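Local coordinates for protein filamentous hemagglutinin (Bordetella pertussis, PDB 1RWR) that serves as an adhesin whose secretion domain, a right-handed parallel beta-helix, probably directs its export by the two-partner secretion pathway, at residues Phe160-Ala164 against Arg165-Leu169. Residues are numbered along the deposited sequence; the frame is centred on the assembly and turned at random.
Sequences FDVVA and RLVKL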
loop_
_atom_site.group_PDB
_atom_site.type_symbol
_atom_site.label_atom_id
_atom_site.label_comp_id
_atom_site.label_asym_id
_atom_site.label_seq_id
_atom_site.Cartn_x
_atom_site.Cartn_y
_atom_site.Cartn_z
ATOM N N PHE A 160 -5.162 2.850 2.597
ATOM C CA PHE A 160 -3.922 2.704 1.879
ATOM C C PHE A 160 -3.028 1.926 2.811
ATOM O O PHE A 160 -2.671 2.422 3.898
ATOM C CB PHE A 160 -3.299 4.074 1.597
ATOM C CG PHE A 160 -1.907 4.007 1.020
ATOM C CD1 PHE A 160 -1.701 3.436 -0.220
ATOM C CD2 PHE A 160 -0.813 4.541 1.706
ATOM C CE1 PHE A 160 -0.389 3.352 -0.785
ATOM C CE2 PHE A 160 0.481 4.424 1.188
ATOM C CZ PHE A 160 0.691 3.868 -0.071
ATOM N N ASP A 161 -2.644 0.721 2.396
ATOM C CA ASP A 161 -1.826 -0.185 3.202
ATOM C C ASP A 161 -0.527 -0.424 2.478
ATOM O O ASP A 161 -0.502 -0.646 1.232
ATOM C CB ASP A 161 -2.484 -1.551 3.379
ATOM C CG ASP A 161 -3.599 -1.565 4.383
ATOM O OD1 ASP A 161 -3.927 -0.504 4.999
ATOM O OD2 ASP A 161 -4.195 -2.661 4.650
ATOM N N VAL A 162 0.545 -0.376 3.253
ATOM C CA VAL A 162 1.900 -0.684 2.785
ATOM C C VAL A 162 2.397 -1.831 3.660
ATOM O O VAL A 162 2.497 -1.686 4.886
ATOM C CB VAL A 162 2.846 0.488 2.944
ATOM C CG1 VAL A 162 4.248 0.081 2.530
ATOM C CG2 VAL A 162 2.412 1.677 2.124
ATOM N N VAL A 163 2.658 -2.983 3.034
ATOM C CA VAL A 163 2.941 -4.229 3.753
ATOM C C VAL A 163 4.217 -4.860 3.186
ATOM O O VAL A 163 4.238 -5.334 2.059
ATOM C CB VAL A 163 1.728 -5.193 3.620
ATOM C CG1 VAL A 163 1.946 -6.438 4.478
ATOM C CG2 VAL A 163 0.439 -4.474 4.032
ATOM N N ALA A 164 5.312 -4.792 3.922
ATOM C CA ALA A 164 6.635 -5.110 3.353
ATOM C C ALA A 164 7.562 -5.551 4.456
ATOM O O ALA A 164 7.222 -5.442 5.651
ATOM C CB ALA A 164 7.216 -3.903 2.629
ATOM N N ARG A 165 8.743 -6.057 4.093
ATOM C CA ARG A 165 9.666 -6.463 5.129
ATOM C C ARG A 165 10.203 -5.234 5.835
ATOM O O ARG A 165 10.281 -5.213 7.050
ATOM C CB ARG A 165 10.784 -7.346 4.582
ATOM C CG ARG A 165 11.605 -8.068 5.671
ATOM C CD ARG A 165 10.781 -9.181 6.364
ATOM N NE ARG A 165 11.363 -9.704 7.596
ATOM C CZ ARG A 165 12.249 -10.735 7.681
ATOM N NH1 ARG A 165 12.791 -11.288 6.614
ATOM N NH2 ARG A 165 12.650 -11.152 8.872
ATOM N N LEU A 166 10.588 -4.253 5.042
ATOM C CA LEU A 166 11.019 -2.940 5.520
ATOM C C LEU A 166 10.260 -1.841 4.797
ATOM O O LEU A 166 9.880 -1.976 3.636
ATOM C CB LEU A 166 12.509 -2.730 5.238
ATOM C CG LEU A 166 13.500 -3.732 5.849
ATOM C CD1 LEU A 166 14.910 -3.412 5.324
ATOM C CD2 LEU A 166 13.484 -3.757 7.389
ATOM N N VAL A 167 10.104 -0.707 5.458
ATOM C CA VAL A 167 9.403 0.423 4.852
ATOM C C VAL A 167 10.168 1.706 5.154
ATOM O O VAL A 167 10.551 1.940 6.295
ATOM C CB VAL A 167 7.941 0.541 5.307
ATOM C CG1 VAL A 167 7.249 1.719 4.596
ATOM C CG2 VAL A 167 7.197 -0.727 5.074
ATOM N N LYS A 168 10.402 2.506 4.121
ATOM C CA LYS A 168 11.046 3.822 4.261
ATOM C C LYS A 168 10.036 4.886 3.825
ATOM O O LYS A 168 9.457 4.780 2.738
ATOM C CB LYS A 168 12.301 3.865 3.424
ATOM C CG LYS A 168 13.340 2.857 3.972
ATOM C CD LYS A 168 14.601 2.769 3.178
ATOM C CE LYS A 168 15.667 1.856 3.896
ATOM N NZ LYS A 168 15.427 1.380 5.344
ATOM N N LEU A 169 9.816 5.878 4.689
ATOM C CA LEU A 169 8.842 6.934 4.454
ATOM C C LEU A 169 9.571 8.259 4.322
ATOM O O LEU A 169 9.928 8.876 5.332
ATOM C CB LEU A 169 7.829 6.987 5.573
ATOM C CG LEU A 169 7.064 5.683 5.842
ATOM C CD1 LEU A 169 6.335 5.719 7.166
ATOM C CD2 LEU A 169 6.133 5.366 4.645
#
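Val167 faces Val162 and Ala164 across the inside of a tight corner where strand 159-164 gives way to strand 166-169. From CB, Val167 forks toward the earlier strand. CG1, anti to the backbone N (chi1 -178°), lies 4.0 Å from Val162 CG1. CG2, beside the backbone N, also lies 4.0 Å from Val162 CG1 and reaches Ala164 CB at 4.0 Å as well. One methyl of Val162 therefore meets both branches of Val167, the two side chains crossing at a slant, while Ala164 CB sits closer to the bend, 3.4 Å from Leu166 O. Arg165 turns the corner in the alpha region of backbone space and sends its chain away from it: the guanidinium stays buried, its charge probably balanced by a salt bridge from NE to Asp236, and NH1 bonds the carbonyls of Gln141 and Ala207. The segments 160-164 and 166-169 run at 134° to each other and share no hydrogen bond; Val145 of strand 144-147 touches both Val162 and Ala164. Here the two strands, each in a different parallel sheet, meet through methyl groups, consistent with a beta-helix interior packed with aliphatic side chains at this corner.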